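Local structure of alpha-1,3-glucanase (Streptomyces thermodiastaticus, 7C7D) at residues S85-R90 / S423-A427; A156-H160 / P401-N405; I347-D353 / L371-D377. The protein probably hydrolyses alpha-1,3-glucan from within the chain, as an endo-acting glycoside hydrolase of family GH87 whose catalytic unit binds calcium. All coordinates share one frame; numbering follows the deposited sequence.

Contact 1 of 3, residues S85-R90 / S423-A427; sequences SEASGR and SDTNA. With CA (calcium ion), chain C.
R90 and D424 form the salt bridge of this contact. NE of R90 lies 2.9 Å from OD1 of D424. The guanidinium and carboxylate planes stand almost perpendicular, 89° apart. NE meets OD1 from above the carboxylate plane, and OD1 in turn lies well out of the guanidinium plane. The same OD1 has a second charged partner, R459, so one oxygen serves two arginines.

The remaining arginine bonds go to uncharged oxygens. NH2 of R90 donates to the backbone O of T425 at 2.7 Å, and this acceptor lies in the guanidinium plane. NH1 of R90 binds the backbone O of S85 at 2.9 Å, on a lone pair of that carbonyl. Its bond to OD1 of N426 is weak. The arginine chain is bent at chi2 (-57°), which folds it back over its own loop and brings NH1 to S85. With all three nitrogens engaged, the group has little room to turn. CB of D424 covers one of its faces. The amide of N426 is held from its other end by Q400, through ND2.

The second oxygen of D424 faces the S88-G89 turn. N of G89 donates to OD2 of D424 in a nearly straight bond of 2.9 Å, again from above the carboxylate plane. A water donates both to this OD2 and to OG of S88.

S88 also supplies the metal bond: its backbone O lies 2.4 Å from the calcium ion. E63, E65, Q91 and D191 complete the protein ligands. The calcium loop of the N-terminal beta domain is thus tied by a buried arginine-aspartate pair to a turn of the pectate lyase-like parallel beta-helix, an interface between two domains.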
loop_
_atom_site.group_PDB
_atom_site.type_symbol
_atom_site.label_atom_id
_atom_site.label_comp_id
_atom_site.label_asym_id
_atom_site.label_seq_id
_atom_site.Cartn_x
_atom_site.Cartn_y
_atom_site.Cartn_z
ATOM N N SER A 85 -1.650 -3.220 -16.610
ATOM C CA SER A 85 -0.567 -2.629 -15.824
ATOM C C SER A 85 -0.917 -2.539 -14.352
ATOM O O SER A 85 -0.016 -2.583 -13.506
ATOM C CB SER A 85 -0.184 -1.244 -16.358
ATOM O OG SER A 85 -1.182 -0.266 -16.067
ATOM N N GLU A 86 -2.205 -2.406 -14.026
ATOM C CA GLU A 86 -2.630 -2.297 -12.637
ATOM C C GLU A 86 -2.955 -3.642 -12.005
ATOM O O GLU A 86 -3.330 -3.685 -10.832
ATOM C CB GLU A 86 -3.831 -1.351 -12.493
ATOM C CG GLU A 86 -3.486 0.133 -12.601
ATOM C CD GLU A 86 -4.573 1.040 -12.053
ATOM O OE1 GLU A 86 -5.644 0.527 -11.683
ATOM O OE2 GLU A 86 -4.350 2.269 -12.000
ATOM N N ALA A 87 -2.832 -4.737 -12.746
ATOM C CA ALA A 87 -3.088 -6.053 -12.185
ATOM C C ALA A 87 -1.868 -6.569 -11.432
ATOM O O ALA A 87 -0.726 -6.349 -11.843
ATOM C CB ALA A 87 -3.434 -7.035 -13.302
ATOM N N SER A 88 -2.118 -7.259 -10.321
ATOM C CA SER A 88 -1.072 -8.028 -9.659
ATOM C C SER A 88 -0.430 -8.972 -10.670
ATOM O O SER A 88 -1.125 -9.681 -11.400
ATOM C CB SER A 88 -1.706 -8.825 -8.518
ATOM O OG SER A 88 -0.725 -9.442 -7.705
ATOM N N GLY A 89 0.903 -8.968 -10.731
ATOM C CA GLY A 89 1.590 -9.751 -11.740
ATOM C C GLY A 89 1.478 -9.219 -13.148
ATOM O O GLY A 89 1.953 -9.878 -14.081
ATOM N N ARG A 90 0.851 -8.057 -13.336
ATOM C CA ARG A 90 0.628 -7.444 -14.642
ATOM C C ARG A 90 -0.247 -8.298 -15.546
ATOM O O ARG A 90 -0.241 -8.110 -16.765
ATOM C CB ARG A 90 1.933 -7.053 -15.347
ATOM C CG ARG A 90 2.925 -6.359 -14.446
ATOM C CD ARG A 90 2.353 -5.093 -13.788
ATOM N NE ARG A 90 3.402 -4.516 -12.955
ATOM C CZ ARG A 90 3.642 -3.223 -12.787
ATOM N NH1 ARG A 90 2.860 -2.305 -13.348
ATOM N NH2 ARG A 90 4.687 -2.857 -12.054
ATOM N N SER A 423 5.297 -4.977 -4.370
ATOM C CA SER A 423 5.202 -5.520 -5.718
ATOM C C SER A 423 4.354 -4.625 -6.603
ATOM O O SER A 423 3.331 -4.082 -6.162
ATOM C CB SER A 423 4.586 -6.920 -5.726
ATOM O OG SER A 423 5.248 -7.785 -4.816
ATOM N N ASP A 424 4.784 -4.498 -7.860
ATOM C CA ASP A 424 3.965 -3.965 -8.949
ATOM C C ASP A 424 3.602 -2.491 -8.731
ATOM O O ASP A 424 2.451 -2.141 -8.458
ATOM C CB ASP A 424 2.697 -4.806 -9.143
ATOM C CG ASP A 424 2.992 -6.176 -9.702
ATOM O OD1 ASP A 424 3.717 -6.253 -10.710
ATOM O OD2 ASP A 424 2.504 -7.175 -9.127
ATOM N N THR A 425 4.602 -1.629 -8.886
ATOM C CA THR A 425 4.364 -0.193 -8.842
ATOM C C THR A 425 4.320 0.402 -10.249
ATOM O O THR A 425 4.647 -0.239 -11.250
ATOM C CB THR A 425 5.399 0.523 -7.958
ATOM O OG1 THR A 425 6.711 0.352 -8.505
ATOM C CG2 THR A 425 5.378 -0.036 -6.544
ATOM N N ASN A 426 3.925 1.672 -10.309
ATOM C CA ASN A 426 3.567 2.277 -11.582
ATOM C C ASN A 426 4.203 3.645 -11.763
ATOM O O ASN A 426 5.080 4.037 -10.987
ATOM C CB ASN A 426 2.048 2.339 -11.695
ATOM C CG ASN A 426 1.449 0.963 -11.818
ATOM O OD1 ASN A 426 1.640 0.302 -12.831
ATOM N ND2 ASN A 426 0.742 0.513 -10.782
ATOM N N ALA A 427 3.769 4.367 -12.791
ATOM C CA ALA A 427 4.394 5.633 -13.129
ATOM C C ALA A 427 4.324 6.591 -11.951
ATOM O O ALA A 427 3.357 6.607 -11.181
ATOM C CB ALA A 427 3.707 6.250 -14.347
HETATM CA CA CA C . -2.980 -11.185 -11.549
HETATM O O HOH W 1 1.274 -7.771 -6.778
#

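Contact 2 of 3, residues A156-H160 / P401-N405; sequences AKTHH and PNLAN
This is a small buried interdomain contact, in which H159 and H160 meet N402 and L403. Residues 156-160 belong to a loop of the N-terminal beta domain, between strands 133-142 and 163-169. Residues 401-405 form a turn of the parallel beta-helix, between strands 397-399 and 407-410.

One hydrogen bond crosses. ND1 of H160 donates to OD1 of N402 at 2.6 Å. It arrives in the carbonyl plane, on a lone pair of OD1, and the oxygen lies close to the plane of the imidazole. Ring and amide planes are 76° apart, so the amide stands steeply at the ring edge. The other end of the amide is also used: ND2 of N402 donates to N373. With both ends bonded, the flip of the amide is settled.

H159 is met at an edge and over a face. OD1 of N402 comes near the plane of its ring, 3.4 Å from CD2 of H159. CD2 of L403 sits over one face, 3.8 Å from the ring centroid, in a CH-pi contact shifted toward the CE1-NE2 side. The same methyl touches CB of A156 at 4.2 Å. A bond within the loop fixes the ring: ND1 of H159 donates to the backbone O of K157 at 2.7 Å. The first torsion (chi1 55°) swings the ring to the L403 side, and the second (chi2 -84°) turns ND1 edge-on to O of K157, leaving a face toward L403.

The mix of one buried polar bond and one methyl over a ring joins an N-terminal beta domain to the side of a pectate lyase-like beta-helix.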
loop_
_atom_site.group_PDB
_atom_site.type_symbol
_atom_site.label_atom_id
_atom_site.label_comp_id
_atom_site.label_asym_id
_atom_site.label_seq_id
_atom_site.Cartn_x
_atom_site.Cartn_y
_atom_site.Cartn_z
ATOM N N ALA A 156 -0.189 11.928 -14.465
ATOM C CA ALA A 156 -1.123 10.874 -14.103
ATOM C C ALA A 156 -2.154 10.684 -15.207
ATOM O O ALA A 156 -2.554 11.638 -15.881
ATOM C CB ALA A 156 -1.826 11.215 -12.789
ATOM N N LYS A 157 -2.564 9.438 -15.403
ATOM C CA LYS A 157 -3.651 9.073 -16.296
ATOM C C LYS A 157 -4.773 8.474 -15.463
ATOM O O LYS A 157 -4.595 8.190 -14.276
ATOM C CB LYS A 157 -3.177 8.058 -17.347
ATOM C CG LYS A 157 -2.157 8.622 -18.323
ATOM C CD LYS A 157 -1.793 7.604 -19.394
ATOM C CE LYS A 157 -0.956 8.244 -20.492
ATOM N NZ LYS A 157 0.432 8.521 -20.028
ATOM N N THR A 158 -5.944 8.292 -16.084
ATOM C CA THR A 158 -7.034 7.593 -15.414
ATOM C C THR A 158 -6.507 6.291 -14.834
ATOM O O THR A 158 -5.712 5.585 -15.466
ATOM C CB THR A 158 -8.164 7.272 -16.391
ATOM O OG1 THR A 158 -8.538 8.453 -17.103
ATOM C CG2 THR A 158 -9.379 6.741 -15.633
ATOM N N HIS A 159 -6.927 5.987 -13.613
ATOM C CA HIS A 159 -6.313 4.883 -12.891
ATOM C C HIS A 159 -7.349 4.264 -11.960
ATOM O O HIS A 159 -8.534 4.602 -12.006
ATOM C CB HIS A 159 -5.031 5.340 -12.173
ATOM C CG HIS A 159 -5.227 6.510 -11.257
ATOM N ND1 HIS A 159 -5.202 7.815 -11.699
ATOM C CD2 HIS A 159 -5.438 6.569 -9.920
ATOM C CE1 HIS A 159 -5.389 8.628 -10.674
ATOM N NE2 HIS A 159 -5.532 7.899 -9.581
ATOM N N HIS A 160 -6.895 3.335 -11.119
ATOM C CA HIS A 160 -7.755 2.724 -10.105
ATOM C C HIS A 160 -8.851 1.874 -10.758
ATOM O O HIS A 160 -10.035 2.011 -10.448
ATOM C CB HIS A 160 -8.344 3.803 -9.186
ATOM C CG HIS A 160 -8.602 3.362 -7.783
ATOM N ND1 HIS A 160 -7.594 3.133 -6.867
ATOM C CD2 HIS A 160 -9.765 3.162 -7.121
ATOM C CE1 HIS A 160 -8.130 2.788 -5.710
ATOM N NE2 HIS A 160 -9.446 2.802 -5.835
ATOM N N PRO A 401 0.109 0.136 -5.847
ATOM C CA PRO A 401 -0.264 1.556 -5.757
ATOM C C PRO A 401 -0.402 2.085 -7.180
ATOM O O PRO A 401 0.428 1.791 -8.044
ATOM C CB PRO A 401 0.921 2.186 -5.016
ATOM C CG PRO A 401 2.095 1.311 -5.386
ATOM C CD PRO A 401 1.539 -0.087 -5.536
ATOM N N ASN A 402 -1.477 2.846 -7.441
ATOM C CA ASN A 402 -1.810 3.180 -8.829
ATOM C C ASN A 402 -0.792 4.125 -9.446
ATOM O O ASN A 402 -0.599 4.124 -10.670
ATOM C CB ASN A 402 -3.135 3.935 -8.926
ATOM C CG ASN A 402 -4.326 3.204 -8.338
ATOM O OD1 ASN A 402 -5.268 3.863 -7.893
ATOM N ND2 ASN A 402 -4.320 1.880 -8.353
ATOM N N LEU A 403 -0.212 4.995 -8.626
ATOM C CA LEU A 403 0.811 5.939 -9.035
ATOM C C LEU A 403 1.688 6.170 -7.810
ATOM O O LEU A 403 1.303 5.851 -6.683
ATOM C CB LEU A 403 0.189 7.234 -9.573
ATOM C CG LEU A 403 -0.777 7.999 -8.677
ATOM C CD1 LEU A 403 -0.043 9.050 -7.857
ATOM C CD2 LEU A 403 -1.893 8.643 -9.505
ATOM N N ALA A 404 2.873 6.724 -8.042
ATOM C CA ALA A 404 3.821 6.998 -6.970
ATOM C C ALA A 404 4.341 5.711 -6.325
ATOM O O ALA A 404 4.433 4.669 -6.984
ATOM C CB ALA A 404 3.267 8.015 -5.964
ATOM N N ASN A 405 4.722 5.773 -5.061
ATOM C CA ASN A 405 5.635 4.782 -4.509
ATOM C C ASN A 405 4.923 3.715 -3.682
ATOM O O ASN A 405 3.811 3.903 -3.191
ATOM C CB ASN A 405 6.667 5.499 -3.638
ATOM C CG ASN A 405 7.341 6.634 -4.374
ATOM O OD1 ASN A 405 8.202 6.411 -5.212
ATOM N ND2 ASN A 405 6.934 7.861 -4.079
#

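Contact 3 of 3, residues I347-D353 / L371-D377; sequences ILDTTAD and LRNQGDD
I347 and L371 sit side by side on successive coils of the parallel beta-helix, with CB of I347 4.0 Å from CD2 of L371. L348 pairs with R372 in the same parallel register. The backbone bonds R372 N to I347 O and D349 N to R372 O join the strands, and T350 N to N373 O carries the pairing into the turn.

Beyond the strands, side chains take over. ND2 of N373 donates to OD1 of D349 at 2.8 Å, nearly straight and on the anti side of the carboxylate. OD2 of D349 is bound by Q325 and N164.

The Q374 chain bends at chi2 (51°) and folds back from the turn toward the strand ends. Its NE2 donates to OG1 of T350 at 3.1 Å, and weakly to the backbone O of I347. OG1 of T350 in turn donates a hydrogen bond to O of A352. Replacing Q374 by an alanine would probably leave OG1 of T350 without this donor and open a gap beside I347.

O of A352 has a second donor, N of G375 at 3.0 Å, reaching it from the opposite face of its plane. N of D376 is buried without a partner.

D353 and D377 lie side by side, pointing the same way. OD2 of D377 is also hydrogen-bonded to OH of Y410. One water donates to both OD2 of D353, at 2.6 Å, and OD2 of D377, at 2.7 Å.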
loop_
_atom_site.group_PDB
_atom_site.type_symbol
_atom_site.label_atom_id
_atom_site.label_comp_id
_atom_site.label_asym_id
_atom_site.label_seq_id
_atom_site.Cartn_x
_atom_site.Cartn_y
_atom_site.Cartn_z
ATOM N N ILE A 347 -5.759 -2.532 4.252
ATOM C CA ILE A 347 -6.142 -1.242 3.694
ATOM C C ILE A 347 -6.233 -1.442 2.187
ATOM O O ILE A 347 -5.214 -1.664 1.520
ATOM C CB ILE A 347 -5.153 -0.125 4.065
ATOM C CG1 ILE A 347 -5.028 -0.020 5.589
ATOM C CG2 ILE A 347 -5.615 1.211 3.487
ATOM C CD1 ILE A 347 -3.911 0.899 6.074
ATOM N N LEU A 348 -7.455 -1.390 1.653
ATOM C CA LEU A 348 -7.723 -1.772 0.275
ATOM C C LEU A 348 -8.521 -0.679 -0.405
ATOM O O LEU A 348 -9.435 -0.103 0.193
ATOM C CB LEU A 348 -8.570 -3.040 0.206
ATOM C CG LEU A 348 -8.079 -4.184 1.077
ATOM C CD1 LEU A 348 -9.097 -5.289 1.081
ATOM C CD2 LEU A 348 -6.764 -4.679 0.544
ATOM N N ASP A 349 -8.215 -0.434 -1.675
ATOM C CA ASP A 349 -9.067 0.395 -2.530
ATOM C C ASP A 349 -9.271 1.790 -1.927
ATOM O O ASP A 349 -10.374 2.176 -1.524
ATOM C CB ASP A 349 -10.434 -0.268 -2.772
ATOM C CG ASP A 349 -10.338 -1.690 -3.281
ATOM O OD1 ASP A 349 -9.471 -1.986 -4.132
ATOM O OD2 ASP A 349 -11.173 -2.513 -2.847
ATOM N N THR A 350 -8.182 2.546 -1.870
ATOM C CA THR A 350 -8.242 3.924 -1.408
ATOM C C THR A 350 -7.851 4.835 -2.560
ATOM O O THR A 350 -6.988 4.487 -3.364
ATOM C CB THR A 350 -7.342 4.160 -0.175
ATOM O OG1 THR A 350 -5.978 3.849 -0.488
ATOM C CG2 THR A 350 -7.779 3.289 1.003
ATOM N N THR A 351 -8.504 5.991 -2.672
ATOM C CA THR A 351 -8.202 6.842 -3.817
ATOM C C THR A 351 -6.933 7.666 -3.637
ATOM O O THR A 351 -6.468 8.276 -4.607
ATOM C CB THR A 351 -9.386 7.732 -4.185
ATOM O OG1 THR A 351 -9.711 8.568 -3.069
ATOM C CG2 THR A 351 -10.589 6.889 -4.583
ATOM N N ALA A 352 -6.353 7.675 -2.439
ATOM C CA ALA A 352 -5.047 8.278 -2.211
ATOM C C ALA A 352 -4.221 7.332 -1.338
ATOM O O ALA A 352 -4.357 6.108 -1.462
ATOM C CB ALA A 352 -5.174 9.685 -1.616
ATOM N N ASP A 353 -3.359 7.869 -0.475
ATOM C CA ASP A 353 -2.423 7.039 0.279
ATOM C C ASP A 353 -3.149 6.060 1.198
ATOM O O ASP A 353 -4.248 6.321 1.693
ATOM C CB ASP A 353 -1.540 7.918 1.175
ATOM C CG ASP A 353 -0.505 8.740 0.413
ATOM O OD1 ASP A 353 -0.569 8.869 -0.822
ATOM O OD2 ASP A 353 0.399 9.272 1.087
ATOM N N LEU A 371 -1.673 -3.907 2.068
ATOM C CA LEU A 371 -2.167 -2.744 1.337
ATOM C C LEU A 371 -2.228 -3.082 -0.144
ATOM O O LEU A 371 -1.207 -3.441 -0.742
ATOM C CB LEU A 371 -1.255 -1.533 1.567
ATOM C CG LEU A 371 -1.228 -1.019 3.016
ATOM C CD1 LEU A 371 0.040 -1.460 3.767
ATOM C CD2 LEU A 371 -1.366 0.494 3.030
ATOM N N ARG A 372 -3.429 -2.979 -0.733
ATOM C CA ARG A 372 -3.626 -3.209 -2.156
ATOM C C ARG A 372 -4.443 -2.064 -2.738
ATOM O O ARG A 372 -5.442 -1.644 -2.149
ATOM C CB ARG A 372 -4.374 -4.529 -2.401
ATOM C CG ARG A 372 -4.746 -4.781 -3.856
ATOM C CD ARG A 372 -5.565 -6.058 -4.027
ATOM N NE ARG A 372 -4.751 -7.274 -3.924
ATOM C CZ ARG A 372 -5.184 -8.405 -3.382
ATOM N NH1 ARG A 372 -6.405 -8.474 -2.874
ATOM N NH2 ARG A 372 -4.386 -9.466 -3.328
ATOM N N ASN A 373 -4.033 -1.577 -3.908
ATOM C CA ASN A 373 -4.848 -0.643 -4.697
ATOM C C ASN A 373 -5.037 0.708 -3.996
ATOM O O ASN A 373 -6.154 1.216 -3.867
ATOM C CB ASN A 373 -6.193 -1.257 -5.112
ATOM C CG ASN A 373 -6.915 -0.449 -6.184
ATOM O OD1 ASN A 373 -6.295 0.247 -6.991
ATOM N ND2 ASN A 373 -8.241 -0.564 -6.204
ATOM N N GLN A 374 -3.926 1.290 -3.544
ATOM C CA GLN A 374 -3.902 2.676 -3.110
ATOM C C GLN A 374 -3.774 3.572 -4.335
ATOM O O GLN A 374 -3.265 3.151 -5.375
ATOM C CB GLN A 374 -2.723 2.913 -2.160
ATOM C CG GLN A 374 -2.986 2.491 -0.726
ATOM C CD GLN A 374 -3.519 1.073 -0.611
ATOM O OE1 GLN A 374 -2.784 0.097 -0.819
ATOM N NE2 GLN A 374 -4.802 0.941 -0.278
ATOM N N GLY A 375 -4.250 4.811 -4.217
ATOM C CA GLY A 375 -4.213 5.748 -5.323
ATOM C C GLY A 375 -3.011 6.667 -5.356
ATOM O O GLY A 375 -2.976 7.609 -6.152
ATOM N N ASP A 376 -2.034 6.437 -4.493
ATOM C CA ASP A 376 -0.821 7.230 -4.369
ATOM C C ASP A 376 0.070 6.404 -3.445
ATOM O O ASP A 376 -0.216 5.220 -3.244
ATOM C CB ASP A 376 -1.177 8.595 -3.780
ATOM C CG ASP A 376 -0.203 9.690 -4.180
ATOM O OD1 ASP A 376 1.017 9.511 -3.996
ATOM O OD2 ASP A 376 -0.661 10.743 -4.675
ATOM N N ASP A 377 1.106 6.996 -2.861
ATOM C CA ASP A 377 2.028 6.282 -1.977
ATOM C C ASP A 377 1.262 5.369 -1.032
ATOM O O ASP A 377 0.396 5.828 -0.284
ATOM C CB ASP A 377 2.803 7.291 -1.130
ATOM C CG ASP A 377 3.759 8.145 -1.927
ATOM O OD1 ASP A 377 4.369 7.657 -2.896
ATOM O OD2 ASP A 377 3.924 9.322 -1.542
HETATM O O HOH W 2 -5.255 8.809 -6.971
HETATM O O HOH W 3 2.142 10.747 -0.130
#

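Contacts 1 and 2 both join the N-terminal domain to the beta-helix, with centres 10 Å apart. OE2 of E86 lies 2.9 Å from N of H160, a probable hydrogen bond between the two loops. On the helix side, ND2 of N426 probably bonds to O of P401. Contact 3 lies within the beta-helix, its centre 9 Å from that of contact 2. N of N402 is 2.7 Å from O of Q374, and ND2 of N405 is 2.8 Å from OD1 of D377. Contacts 1 and 3 do not touch. Calcium is bound directly in contact 1, while the side chain of N402 is about 14 Å from it.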